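Local coordinates for protein acyl-coenzyme A oxidase 3 (PDB 5YS9) that uses FAD to oxidise acyl-CoA thioesters of different chain lengths to trans-2-enoyl-CoA, passing the electrons to oxygen to form hydrogen peroxide in peroxisomal beta-oxidation, at residues A369-I374 and F566-N571; E515-G520 and G599-E604; G520-A525 and F551-I556; H561-F566 and N587-W592. One frame throughout, in Å; residues are numbered along the deposited sequence.

Interaction 1 (A369-I374 and F566-N571)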
loop_
_atom_site.group_PDB
_atom_site.type_symbol
_atom_site.label_atom_id
_atom_site.label_comp_id
_atom_site.label_asym_id
_atom_site.label_seq_id
_atom_site.Cartn_x
_atom_site.Cartn_y
_atom_site.Cartn_z
ATOM N N ALA A 369 18.204 -12.830 -6.927
ATOM C CA ALA A 369 18.613 -13.605 -5.769
ATOM C C ALA A 369 19.598 -14.724 -6.096
ATOM O O ALA A 369 20.501 -14.982 -5.318
ATOM C CB ALA A 369 17.387 -14.202 -5.073
ATOM N N ASP A 370 19.354 -15.429 -7.188
ATOM C CA ASP A 370 20.167 -16.571 -7.612
ATOM C C ASP A 370 21.494 -16.068 -8.125
ATOM O O ASP A 370 22.517 -16.566 -7.703
ATOM C CB ASP A 370 19.455 -17.407 -8.692
ATOM C CG ASP A 370 18.280 -18.270 -8.137
ATOM O OD1 ASP A 370 17.980 -18.258 -6.918
ATOM O OD2 ASP A 370 17.634 -18.986 -8.932
ATOM N N GLN A 371 21.484 -15.064 -9.013
ATOM C CA GLN A 371 22.705 -14.471 -9.537
ATOM C C GLN A 371 23.598 -13.932 -8.427
ATOM O O GLN A 371 24.841 -14.036 -8.497
ATOM C CB GLN A 371 22.371 -13.380 -10.532
ATOM C CG GLN A 371 23.564 -12.666 -11.217
ATOM C CD GLN A 371 24.174 -13.419 -12.409
ATOM O OE1 GLN A 371 24.384 -12.816 -13.465
ATOM N NE2 GLN A 371 24.458 -14.727 -12.256
ATOM N N SER A 372 22.990 -13.364 -7.392
ATOM C CA SER A 372 23.760 -12.823 -6.271
ATOM C C SER A 372 24.409 -13.896 -5.422
ATOM O O SER A 372 25.556 -13.725 -4.971
ATOM C CB SER A 372 22.898 -11.955 -5.380
ATOM O OG SER A 372 22.609 -10.757 -6.032
ATOM N N GLN A 373 23.665 -14.972 -5.160
ATOM C CA GLN A 373 24.179 -16.093 -4.360
ATOM C C GLN A 373 25.304 -16.825 -5.116
ATOM O O GLN A 373 26.289 -17.238 -4.507
ATOM C CB GLN A 373 23.053 -17.059 -3.948
ATOM C CG GLN A 373 23.464 -18.248 -3.067
ATOM C CD GLN A 373 24.061 -17.877 -1.687
ATOM O OE1 GLN A 373 23.626 -16.928 -1.006
ATOM N NE2 GLN A 373 25.053 -18.659 -1.261
ATOM N N ILE A 374 25.140 -16.965 -6.425
ATOM C CA ILE A 374 26.126 -17.596 -7.293
ATOM C C ILE A 374 27.371 -16.705 -7.424
ATOM O O ILE A 374 28.462 -17.187 -7.197
ATOM C CB ILE A 374 25.547 -17.926 -8.692
ATOM C CG1 ILE A 374 24.388 -18.949 -8.600
ATOM C CG2 ILE A 374 26.637 -18.454 -9.622
ATOM C CD1 ILE A 374 23.402 -18.846 -9.755
ATOM N N PHE A 566 18.299 -11.323 -15.060
ATOM C CA PHE A 566 17.310 -12.125 -15.784
ATOM C C PHE A 566 17.924 -12.784 -17.045
ATOM O O PHE A 566 17.907 -14.004 -17.191
ATOM C CB PHE A 566 16.081 -11.263 -16.143
ATOM C CG PHE A 566 14.763 -12.023 -16.241
ATOM C CD1 PHE A 566 14.691 -13.417 -16.370
ATOM C CD2 PHE A 566 13.573 -11.308 -16.262
ATOM C CE1 PHE A 566 13.457 -14.066 -16.497
ATOM C CE2 PHE A 566 12.336 -11.956 -16.388
ATOM C CZ PHE A 566 12.283 -13.326 -16.515
ATOM N N TYR A 567 18.507 -11.971 -17.921
ATOM C CA TYR A 567 19.125 -12.475 -19.177
ATOM C C TYR A 567 20.291 -13.454 -18.957
ATOM O O TYR A 567 20.324 -14.534 -19.567
ATOM C CB TYR A 567 19.540 -11.294 -20.054
ATOM C CG TYR A 567 18.363 -10.545 -20.669
ATOM C CD1 TYR A 567 17.379 -11.218 -21.390
ATOM C CD2 TYR A 567 18.236 -9.145 -20.551
ATOM C CE1 TYR A 567 16.310 -10.535 -21.975
ATOM C CE2 TYR A 567 17.166 -8.451 -21.142
ATOM C CZ TYR A 567 16.209 -9.159 -21.843
ATOM O OH TYR A 567 15.168 -8.509 -22.455
ATOM N N GLU A 568 21.187 -13.101 -18.027
ATOM C CA GLU A 568 22.352 -13.943 -17.681
ATOM C C GLU A 568 21.949 -15.318 -17.214
ATOM O O GLU A 568 22.605 -16.299 -17.544
ATOM C CB GLU A 568 23.275 -13.285 -16.615
ATOM C CG GLU A 568 24.628 -12.766 -17.138
ATOM C CD GLU A 568 24.989 -11.326 -16.712
ATOM O OE1 GLU A 568 25.020 -10.448 -17.619
ATOM O OE2 GLU A 568 25.255 -11.062 -15.499
ATOM N N ARG A 569 20.884 -15.397 -16.427
ATOM C CA ARG A 569 20.441 -16.679 -15.849
ATOM C C ARG A 569 19.728 -17.523 -16.903
ATOM O O ARG A 569 19.809 -18.743 -16.860
ATOM C CB ARG A 569 19.519 -16.482 -14.613
ATOM C CG ARG A 569 20.151 -15.858 -13.355
ATOM C CD ARG A 569 21.229 -16.689 -12.647
ATOM N NE ARG A 569 20.917 -18.118 -12.566
ATOM C CZ ARG A 569 21.731 -19.123 -12.909
ATOM N NH1 ARG A 569 22.976 -18.920 -13.338
ATOM N NH2 ARG A 569 21.288 -20.368 -12.797
ATOM N N ILE A 570 19.037 -16.869 -17.837
ATOM C CA ILE A 570 18.400 -17.553 -18.982
ATOM C C ILE A 570 19.474 -18.184 -19.871
ATOM O O ILE A 570 19.405 -19.374 -20.169
ATOM C CB ILE A 570 17.501 -16.595 -19.816
ATOM C CG1 ILE A 570 16.271 -16.159 -18.995
ATOM C CG2 ILE A 570 17.043 -17.276 -21.100
ATOM C CD1 ILE A 570 15.518 -14.933 -19.509
ATOM N N ASN A 571 20.440 -17.365 -20.290
ATOM C CA ASN A 571 21.558 -17.819 -21.092
ATOM C C ASN A 571 22.269 -18.948 -20.359
ATOM O O ASN A 571 22.509 -19.976 -20.938
ATOM C CB ASN A 571 22.535 -16.680 -21.382
ATOM C CG ASN A 571 23.674 -17.109 -22.317
ATOM O OD1 ASN A 571 24.871 -17.082 -21.947
ATOM N ND2 ASN A 571 23.312 -17.519 -23.540
HETATM O O HOH W 1 18.368 -19.953 -11.782
#
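Ile-374 sets its CD1 methyl over the centre of the Arg-569 guanidinium, 3.6 Å from CZ, and this is the close-packed part of the contact. The two side chains reach for each other from opposite directions across helices whose short segments cross at 75° with axes 10.0 Å apart. Arg-569 bends at chi2 (-66°) and again at chi3, which turns its flat group under the Ile-374 methyl. Arg-569 CD lies 4.1 Å from Gln-371 CB, so the aliphatic part of the arginine rests beside the glutamine stem. Met-367, one turn before Gln-371 on helix 349-385, also touches Arg-569.

The other side is loose and wet. A water at the edge of the guanidinium plane accepts from Arg-569 NH2 at 3.1 Å and donates to Asp-370 OD2 at 3.1 Å. The carboxylate of Asp-370 and the arginine are thus coupled through solvent, with OD2 and NE 5.0 Å apart, while Asp-370 OD1 makes a direct salt bridge to Lys-366. Glu-568, exposed, lies beside Gln-371 on the outer side.

Helix 547-573 therefore meets helix 349-385 here through a methyl-covered cation, whose charge is probably moderated by the water-bridged aspartate.

Interaction 2 (E515-G520 and G599-E604)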
loop_
_atom_site.group_PDB
_atom_site.type_symbol
_atom_site.label_atom_id
_atom_site.label_comp_id
_atom_site.label_asym_id
_atom_site.label_seq_id
_atom_site.Cartn_x
_atom_site.Cartn_y
_atom_site.Cartn_z
ATOM N N GLU A 515 22.706 -0.023 -19.253
ATOM C CA GLU A 515 24.080 0.378 -18.941
ATOM C C GLU A 515 24.287 1.842 -19.267
ATOM O O GLU A 515 24.915 2.571 -18.473
ATOM C CB GLU A 515 25.117 -0.531 -19.638
ATOM C CG GLU A 515 25.095 -1.979 -19.131
ATOM C CD GLU A 515 26.164 -2.874 -19.767
ATOM O OE1 GLU A 515 26.818 -2.465 -20.760
ATOM O OE2 GLU A 515 26.376 -4.003 -19.268
ATOM N N LYS A 516 23.717 2.314 -20.377
ATOM C CA LYS A 516 23.887 3.705 -20.694
ATOM C C LYS A 516 23.290 4.634 -19.635
ATOM O O LYS A 516 23.938 5.533 -19.168
ATOM C CB LYS A 516 23.298 4.092 -22.057
ATOM C CG LYS A 516 24.001 5.352 -22.582
ATOM C CD LYS A 516 23.179 6.200 -23.512
ATOM C CE LYS A 516 23.881 7.510 -23.848
ATOM N NZ LYS A 516 24.895 7.391 -24.927
ATOM N N VAL A 517 22.026 4.449 -19.314
ATOM C CA VAL A 517 21.344 5.381 -18.423
ATOM C C VAL A 517 21.898 5.305 -16.969
ATOM O O VAL A 517 21.969 6.323 -16.309
ATOM C CB VAL A 517 19.791 5.234 -18.498
ATOM C CG1 VAL A 517 19.315 5.490 -19.932
ATOM C CG2 VAL A 517 19.315 3.865 -18.005
ATOM N N ALA A 518 22.310 4.117 -16.510
ATOM C CA ALA A 518 22.977 3.957 -15.213
ATOM C C ALA A 518 24.284 4.702 -15.182
ATOM O O ALA A 518 24.512 5.538 -14.307
ATOM C CB ALA A 518 23.239 2.484 -14.913
ATOM N N ASN A 519 25.129 4.421 -16.170
ATOM C CA ASN A 519 26.407 5.114 -16.292
ATOM C C ASN A 519 26.239 6.632 -16.417
ATOM O O ASN A 519 26.914 7.410 -15.733
ATOM C CB ASN A 519 27.201 4.542 -17.452
ATOM C CG ASN A 519 28.493 5.286 -17.667
ATOM O OD1 ASN A 519 28.556 6.081 -18.586
ATOM N ND2 ASN A 519 29.489 5.114 -16.772
ATOM N N GLY A 520 25.289 7.056 -17.234
ATOM C CA GLY A 520 25.014 8.469 -17.425
ATOM C C GLY A 520 24.749 9.148 -16.127
ATOM O O GLY A 520 25.415 10.094 -15.772
ATOM N N GLY A 599 11.970 8.952 -19.795
ATOM C CA GLY A 599 12.741 10.168 -19.700
ATOM C C GLY A 599 14.225 9.928 -19.583
ATOM O O GLY A 599 15.015 10.687 -20.101
ATOM N N LEU A 600 14.607 8.879 -18.882
ATOM C CA LEU A 600 16.002 8.578 -18.703
ATOM C C LEU A 600 16.640 8.345 -20.050
ATOM O O LEU A 600 17.716 8.831 -20.324
ATOM C CB LEU A 600 16.108 7.281 -17.921
ATOM C CG LEU A 600 16.437 7.263 -16.437
ATOM C CD1 LEU A 600 15.918 8.475 -15.704
ATOM C CD2 LEU A 600 15.921 5.985 -15.813
ATOM N N PHE A 601 15.959 7.577 -20.879
ATOM C CA PHE A 601 16.404 7.251 -22.228
ATOM C C PHE A 601 16.428 8.401 -23.223
ATOM O O PHE A 601 17.300 8.472 -24.065
ATOM C CB PHE A 601 15.668 6.026 -22.734
ATOM C CG PHE A 601 15.768 4.870 -21.799
ATOM C CD1 PHE A 601 14.904 4.753 -20.737
ATOM C CD2 PHE A 601 16.760 3.941 -21.949
ATOM C CE1 PHE A 601 15.005 3.703 -19.861
ATOM C CE2 PHE A 601 16.871 2.888 -21.074
ATOM C CZ PHE A 601 15.995 2.770 -20.030
ATOM N N LEU A 602 15.444 9.279 -23.124
ATOM C CA LEU A 602 15.420 10.514 -23.903
ATOM C C LEU A 602 16.583 11.447 -23.526
ATOM O O LEU A 602 17.326 11.922 -24.370
ATOM C CB LEU A 602 14.074 11.241 -23.732
ATOM C CG LEU A 602 13.046 11.179 -24.896
ATOM C CD1 LEU A 602 13.184 9.965 -25.810
ATOM C CD2 LEU A 602 11.600 11.327 -24.380
ATOM N N ARG A 603 16.737 11.686 -22.243
ATOM C CA ARG A 603 17.737 12.603 -21.755
ATOM C C ARG A 603 19.181 12.198 -22.094
ATOM O O ARG A 603 19.988 13.074 -22.367
ATOM C CB ARG A 603 17.555 12.751 -20.255
ATOM C CG ARG A 603 18.398 13.812 -19.604
ATOM C CD ARG A 603 19.636 13.239 -18.934
ATOM N NE ARG A 603 19.902 13.996 -17.716
ATOM C CZ ARG A 603 20.610 15.119 -17.637
ATOM N NH1 ARG A 603 20.770 15.686 -16.448
ATOM N NH2 ARG A 603 21.184 15.663 -18.704
ATOM N N GLU A 604 19.506 10.900 -22.068
ATOM C CA GLU A 604 20.846 10.439 -22.458
ATOM C C GLU A 604 21.010 10.346 -23.961
ATOM O O GLU A 604 22.115 10.186 -24.437
ATOM C CB GLU A 604 21.191 9.072 -21.847
ATOM C CG GLU A 604 21.211 9.035 -20.335
ATOM C CD GLU A 604 22.289 9.903 -19.725
ATOM O OE1 GLU A 604 23.487 9.643 -19.936
ATOM O OE2 GLU A 604 21.930 10.853 -19.019
#
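The helical segments 515-520 and 599-604 cross at 75° with their axes 9.6 Å apart, and their backbones come nearest where the CA atoms of Val-517 and Leu-600 stand 6.2 Å from each other. Val-517 is the centre of the contact. Its CG1 lies anti to the carbonyl carbon (chi1 -59°) and reaches over one face of the Phe-601 ring, offset toward the rim, in a CH-pi contact 3.9 Å from the centroid. Val-517 CG2 follows along the same ring, 4.0 Å from Phe-601 CZ, while CG1 also meets CB of Leu-600. Trp-514, one turn before Ala-518 on helix 507-534, packs edge-to-face with Phe-601, so a valine methyl and an indole both hold this ring. With the ring gone, as in an alanine here, Val-517 CG1 and Trp-514 are likely to lose the surface they pack on, opening a gap between the helices.

Beyond the valine, Glu-604 bends at chi2 (-64°) and lies across the other helix. Glu-604 CG is 4.0 Å from Val-517 CG1, and Glu-604 OE1 comes to 3.2 Å from CA of Gly-520, which has no side chain to intervene. Lys-516 CE lies 3.3 Å from Glu-604 O and 3.7 Å from Glu-604 CB. The glutamate's salt bridge to Arg-524 is modelled too short, and the place of OE2 is uncertain.

Contact across the crossing is mainly apolar; Lys-516 NZ bonds to the carbonyl oxygens of Leu-494 and Ala-497, and any pull between the lysine and glutamate charges is probably weak.

Interaction 3 (G520-A525 and F551-I556)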
loop_
_atom_site.group_PDB
_atom_site.type_symbol
_atom_site.label_atom_id
_atom_site.label_comp_id
_atom_site.label_asym_id
_atom_site.label_seq_id
_atom_site.Cartn_x
_atom_site.Cartn_y
_atom_site.Cartn_z
ATOM N N GLY A 520 25.289 7.056 -17.234
ATOM C CA GLY A 520 25.014 8.469 -17.425
ATOM C C GLY A 520 24.749 9.148 -16.127
ATOM O O GLY A 520 25.415 10.094 -15.772
ATOM N N ALA A 521 23.802 8.618 -15.385
ATOM C CA ALA A 521 23.384 9.241 -14.157
ATOM C C ALA A 521 24.535 9.286 -13.147
ATOM O O ALA A 521 24.755 10.313 -12.504
ATOM C CB ALA A 521 22.194 8.485 -13.591
ATOM N N ILE A 522 25.279 8.190 -13.037
ATOM C CA ILE A 522 26.402 8.106 -12.084
ATOM C C ILE A 522 27.605 9.000 -12.456
ATOM O O ILE A 522 28.179 9.670 -11.584
ATOM C CB ILE A 522 26.890 6.647 -11.929
ATOM C CG1 ILE A 522 25.795 5.823 -11.275
ATOM C CG2 ILE A 522 28.205 6.566 -11.116
ATOM C CD1 ILE A 522 25.978 4.329 -11.394
ATOM N N GLN A 523 28.006 8.994 -13.726
ATOM C CA GLN A 523 29.098 9.898 -14.157
ATOM C C GLN A 523 28.729 11.379 -13.927
ATOM O O GLN A 523 29.577 12.152 -13.443
ATOM C CB GLN A 523 29.501 9.677 -15.619
ATOM C CG GLN A 523 29.978 8.260 -16.003
ATOM C CD GLN A 523 31.308 7.838 -15.423
ATOM O OE1 GLN A 523 32.035 8.652 -14.882
ATOM N NE2 GLN A 523 31.632 6.548 -15.538
ATOM N N ARG A 524 27.490 11.775 -14.227
ATOM C CA ARG A 524 27.105 13.206 -14.071
ATOM C C ARG A 524 27.051 13.582 -12.590
ATOM O O ARG A 524 27.565 14.632 -12.180
ATOM C CB ARG A 524 25.792 13.553 -14.803
ATOM C CG ARG A 524 26.033 13.932 -16.279
ATOM C CD ARG A 524 24.780 13.961 -17.164
ATOM N NE ARG A 524 23.563 13.785 -16.366
ATOM C CZ ARG A 524 22.761 12.712 -16.362
ATOM N NH1 ARG A 524 22.947 11.677 -17.173
ATOM N NH2 ARG A 524 21.727 12.696 -15.532
ATOM N N ALA A 525 26.486 12.686 -11.792
ATOM C CA ALA A 525 26.462 12.859 -10.333
ATOM C C ALA A 525 27.872 12.904 -9.745
ATOM O O ALA A 525 28.131 13.687 -8.854
ATOM C CB ALA A 525 25.635 11.761 -9.651
ATOM N N PHE A 551 19.873 8.795 -4.782
ATOM C CA PHE A 551 18.708 7.939 -4.858
ATOM C C PHE A 551 18.448 7.433 -6.276
ATOM O O PHE A 551 18.232 6.226 -6.474
ATOM C CB PHE A 551 17.419 8.629 -4.317
ATOM C CG PHE A 551 16.263 7.669 -4.174
ATOM C CD1 PHE A 551 15.421 7.421 -5.227
ATOM C CD2 PHE A 551 16.106 6.933 -3.016
ATOM C CE1 PHE A 551 14.404 6.498 -5.129
ATOM C CE2 PHE A 551 15.086 5.995 -2.903
ATOM C CZ PHE A 551 14.240 5.779 -3.967
ATOM N N GLN A 552 18.445 8.351 -7.246
ATOM C CA GLN A 552 18.274 7.991 -8.672
ATOM C C GLN A 552 19.355 6.974 -9.152
ATOM O O GLN A 552 19.037 5.942 -9.785
ATOM C CB GLN A 552 18.269 9.250 -9.560
ATOM C CG GLN A 552 16.981 10.039 -9.597
ATOM C CD GLN A 552 15.916 9.347 -10.439
ATOM O OE1 GLN A 552 14.854 8.970 -9.919
ATOM N NE2 GLN A 552 16.202 9.159 -11.744
ATOM N N CYS A 553 20.614 7.247 -8.830
ATOM C CA CYS A 553 21.673 6.295 -9.120
ATOM C C CYS A 553 21.394 4.930 -8.532
ATOM O O CYS A 553 21.521 3.927 -9.227
ATOM C CB CYS A 553 23.012 6.814 -8.635
ATOM S SG CYS A 553 23.625 8.242 -9.581
ATOM N N ALA A 554 20.987 4.876 -7.267
ATOM C CA ALA A 554 20.636 3.583 -6.635
ATOM C C ALA A 554 19.530 2.889 -7.429
ATOM O O ALA A 554 19.558 1.675 -7.669
ATOM C CB ALA A 554 20.191 3.789 -5.189
ATOM N N LYS A 555 18.558 3.689 -7.844
ATOM C CA LYS A 555 17.398 3.174 -8.548
ATOM C C LYS A 555 17.759 2.664 -9.928
ATOM O O LYS A 555 17.339 1.580 -10.302
ATOM C CB LYS A 555 16.329 4.242 -8.662
ATOM C CG LYS A 555 14.977 3.731 -9.132
ATOM C CD LYS A 555 14.202 4.745 -9.963
ATOM C CE LYS A 555 12.994 5.277 -9.242
ATOM N NZ LYS A 555 12.215 6.121 -10.187
ATOM N N ILE A 556 18.526 3.428 -10.693
ATOM C CA ILE A 556 18.802 3.029 -12.064
ATOM C C ILE A 556 19.752 1.845 -12.092
ATOM O O ILE A 556 19.566 0.907 -12.857
ATOM C CB ILE A 556 19.274 4.201 -12.949
ATOM C CG1 ILE A 556 18.169 5.241 -13.063
ATOM C CG2 ILE A 556 19.570 3.716 -14.359
ATOM C CD1 ILE A 556 18.665 6.676 -13.117
#
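Cys-553 pushes its sulfur against the 520-525 helix, and much of the van der Waals packing gathers round that atom. SG lies 3.7 Å from Ile-522 CG1, with Ile-522 CA equally near, and 4.1 Å from Ala-525 CB, one turn further along. CB of Ala-521 stands 4.3 Å from Cys-553 SG. The thiol thus sits among three residues of the facing helix, placed there by a chi1 of -69° that turns SG anti to the carbonyl carbon of its own residue. A second apolar contact lies a turn away, where Ile-556 sends CD1 to within 4.0 Å of Ala-521 CB.

Backbone polar atoms also lie near the sulfur, Ala-521 O 3.8 Å from Cys-553 SG and Ile-522 N at a similar distance; the oxygen accepts from Ala-525 N within its own helix.

As for backbone packing, the segments run nearly antiparallel, 154° between their directions and 9.3 Å between axes. The small alanines face the partner and let the CA atoms of Ile-522 and Cys-553 approach to 5.9 Å. Cys-473 of helix 458-477 touches Ile-522, and Trp-514 and Val-517, earlier on helix 507-534, continue the packing on Ile-556.

Helices 507-534 and 547-573 are therefore held together here by shape and dispersion, with a buried thiol serving as an apolar filler between an isoleucine and two alanines.

Interaction 4 (H561-F566 and N587-W592)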
loop_
_atom_site.group_PDB
_atom_site.type_symbol
_atom_site.label_atom_id
_atom_site.label_comp_id
_atom_site.label_asym_id
_atom_site.label_seq_id
_atom_site.Cartn_x
_atom_site.Cartn_y
_atom_site.Cartn_z
ATOM N N HIS A 561 20.598 -3.930 -12.898
ATOM C CA HIS A 561 20.984 -5.247 -12.357
ATOM C C HIS A 561 19.901 -6.366 -12.480
ATOM O O HIS A 561 20.225 -7.508 -12.812
ATOM C CB HIS A 561 21.568 -5.140 -10.919
ATOM C CG HIS A 561 22.453 -6.295 -10.571
ATOM N ND1 HIS A 561 23.614 -6.575 -11.268
ATOM C CD2 HIS A 561 22.312 -7.286 -9.660
ATOM C CE1 HIS A 561 24.160 -7.677 -10.781
ATOM N NE2 HIS A 561 23.392 -8.126 -9.802
ATOM N N LEU A 562 18.632 -6.040 -12.220
ATOM C CA LEU A 562 17.484 -6.969 -12.454
ATOM C C LEU A 562 17.394 -7.448 -13.898
ATOM O O LEU A 562 17.180 -8.606 -14.144
ATOM C CB LEU A 562 16.136 -6.293 -12.078
ATOM C CG LEU A 562 15.871 -6.117 -10.571
ATOM C CD1 LEU A 562 14.948 -4.955 -10.269
ATOM C CD2 LEU A 562 15.318 -7.411 -10.007
ATOM N N VAL A 563 17.545 -6.518 -14.838
ATOM C CA VAL A 563 17.559 -6.802 -16.276
ATOM C C VAL A 563 18.717 -7.761 -16.614
ATOM O O VAL A 563 18.551 -8.789 -17.254
ATOM C CB VAL A 563 17.728 -5.466 -17.055
ATOM C CG1 VAL A 563 18.031 -5.697 -18.539
ATOM C CG2 VAL A 563 16.505 -4.567 -16.867
ATOM N N THR A 564 19.905 -7.405 -16.167
ATOM C CA THR A 564 21.091 -8.195 -16.434
ATOM C C THR A 564 20.970 -9.594 -15.868
ATOM O O THR A 564 21.168 -10.577 -16.587
ATOM C CB THR A 564 22.320 -7.427 -15.942
ATOM O OG1 THR A 564 22.572 -6.443 -16.932
ATOM C CG2 THR A 564 23.523 -8.277 -15.808
ATOM N N ALA A 565 20.583 -9.691 -14.604
ATOM C CA ALA A 565 20.467 -11.004 -13.966
ATOM C C ALA A 565 19.422 -11.898 -14.618
ATOM O O ALA A 565 19.653 -13.107 -14.751
ATOM C CB ALA A 565 20.202 -10.861 -12.487
ATOM N N PHE A 566 18.299 -11.323 -15.060
ATOM C CA PHE A 566 17.310 -12.125 -15.784
ATOM C C PHE A 566 17.924 -12.784 -17.045
ATOM O O PHE A 566 17.907 -14.004 -17.191
ATOM C CB PHE A 566 16.081 -11.263 -16.143
ATOM C CG PHE A 566 14.763 -12.023 -16.241
ATOM C CD1 PHE A 566 14.691 -13.417 -16.370
ATOM C CD2 PHE A 566 13.573 -11.308 -16.262
ATOM C CE1 PHE A 566 13.457 -14.066 -16.497
ATOM C CE2 PHE A 566 12.336 -11.956 -16.388
ATOM C CZ PHE A 566 12.283 -13.326 -16.515
ATOM N N ASN A 587 11.988 -9.811 -21.978
ATOM C CA ASN A 587 11.772 -8.640 -22.858
ATOM C C ASN A 587 10.665 -7.762 -22.393
ATOM O O ASN A 587 10.807 -6.551 -22.465
ATOM C CB ASN A 587 11.519 -9.053 -24.310
ATOM C CG ASN A 587 12.789 -9.487 -25.019
ATOM O OD1 ASN A 587 13.845 -9.696 -24.403
ATOM N ND2 ASN A 587 12.698 -9.590 -26.320
ATOM N N LEU A 588 9.580 -8.368 -21.893
ATOM C CA LEU A 588 8.440 -7.599 -21.340
ATOM C C LEU A 588 8.916 -6.835 -20.125
ATOM O O LEU A 588 8.754 -5.621 -20.058
ATOM C CB LEU A 588 7.254 -8.503 -20.994
ATOM C CG LEU A 588 5.978 -7.836 -20.458
ATOM C CD1 LEU A 588 5.478 -6.626 -21.300
ATOM C CD2 LEU A 588 4.892 -8.887 -20.329
ATOM N N PHE A 589 9.590 -7.524 -19.202
ATOM C CA PHE A 589 10.150 -6.834 -18.056
ATOM C C PHE A 589 10.947 -5.607 -18.511
ATOM O O PHE A 589 10.679 -4.470 -18.082
ATOM C CB PHE A 589 11.013 -7.773 -17.200
ATOM C CG PHE A 589 11.670 -7.088 -16.050
ATOM C CD1 PHE A 589 10.900 -6.506 -15.043
ATOM C CD2 PHE A 589 13.059 -6.953 -15.993
ATOM C CE1 PHE A 589 11.513 -5.817 -13.987
ATOM C CE2 PHE A 589 13.670 -6.287 -14.929
ATOM C CZ PHE A 589 12.897 -5.731 -13.923
ATOM N N THR A 590 11.878 -5.848 -19.419
ATOM C CA THR A 590 12.898 -4.899 -19.712
ATOM C C THR A 590 12.327 -3.713 -20.507
ATOM O O THR A 590 12.660 -2.539 -20.230
ATOM C CB THR A 590 14.086 -5.582 -20.428
ATOM O OG1 THR A 590 14.700 -6.560 -19.567
ATOM C CG2 THR A 590 15.129 -4.559 -20.825
ATOM N N LEU A 591 11.465 -4.016 -21.479
ATOM C CA LEU A 591 10.847 -2.973 -22.290
ATOM C C LEU A 591 9.794 -2.179 -21.520
ATOM O O LEU A 591 9.590 -0.985 -21.759
ATOM C CB LEU A 591 10.253 -3.602 -23.521
ATOM C CG LEU A 591 11.349 -4.118 -24.485
ATOM C CD1 LEU A 591 10.837 -5.207 -25.387
ATOM C CD2 LEU A 591 11.892 -2.961 -25.324
ATOM N N TRP A 592 9.101 -2.861 -20.609
ATOM C CA TRP A 592 8.139 -2.211 -19.750
ATOM C C TRP A 592 8.903 -1.197 -18.859
ATOM O O TRP A 592 8.517 -0.019 -18.778
ATOM C CB TRP A 592 7.312 -3.260 -18.954
ATOM C CG TRP A 592 6.515 -2.677 -17.864
ATOM C CD1 TRP A 592 5.365 -1.965 -17.983
ATOM C CD2 TRP A 592 6.824 -2.725 -16.481
ATOM N NE1 TRP A 592 4.930 -1.571 -16.769
ATOM C CE2 TRP A 592 5.800 -2.014 -15.810
ATOM C CE3 TRP A 592 7.879 -3.274 -15.738
ATOM C CZ2 TRP A 592 5.782 -1.838 -14.409
ATOM C CZ3 TRP A 592 7.874 -3.087 -14.329
ATOM C CH2 TRP A 592 6.821 -2.372 -13.685
#
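The Phe-589 and Phe-566 rings meet at 4.4 Å between their CD2 atoms, with Phe-589 CD2 lying near the plane of the Phe-566 ring, at its edge. Backbone N of Val-563 lies in plane at the edge of the Phe-589 ring. Leu-562 CB and Val-563 CG2 approach that ring obliquely, each 3.8 Å from Phe-589 CE2, and Phe-361 of helix 349-385 packs edge-to-face with it. With CG anti to the backbone N (chi1 177°), Phe-589 extends across to the 561-566 helix.

Next to the rings, Val-563 crosses Thr-590 at about a right angle, its CG1 3.6 Å from OG1 and 3.9 Å from CG2. The threonine hydroxyl is hydrogen-bonded to the backbone oxygen of Ala-586 on its own helix and meets the valine through packing alone. Cutting Val-563 back to an alanine removes both methyls and is likely to leave Phe-589 CE2 and the Thr-590 side chain short of a packing partner, with a gap between them.

The segments are nearly antiparallel (160°), their axes 10.1 Å apart, and Trp-514 of helix 507-534 touches both Val-563 and Thr-590. Helices 547-573 and 579-596 thus adhere through buried hydrocarbon and aromatic surface, the one hydroxyl at the interface being satisfied within its own helix.

Overall arrangement
Helix 547-573 is shared by interactions 3, 4 and 1, which follow one another along it and pair it in turn with helices 507-534, 579-596 and 349-385. Interaction 2 joins helix 507-534 to helix 598-604, which directly follows helix 579-596. Interactions 2 and 3, centres 9 Å apart, share Gly-520 and are tied by the packing of Leu-600 on Ile-556; interactions 1 and 4, centres 12 Å apart, share Phe-566. Interactions 3 and 4 are successive along the chain, both nested within interaction 2, whereas the segments of interaction 1 alternate with those of 2 and of 4, fastening helix 349-385 to this bundle. Within segment 599-604, Arg-603 forms a salt bridge with Asp-613 of the second subunit, bringing the bundle to the dimer interface.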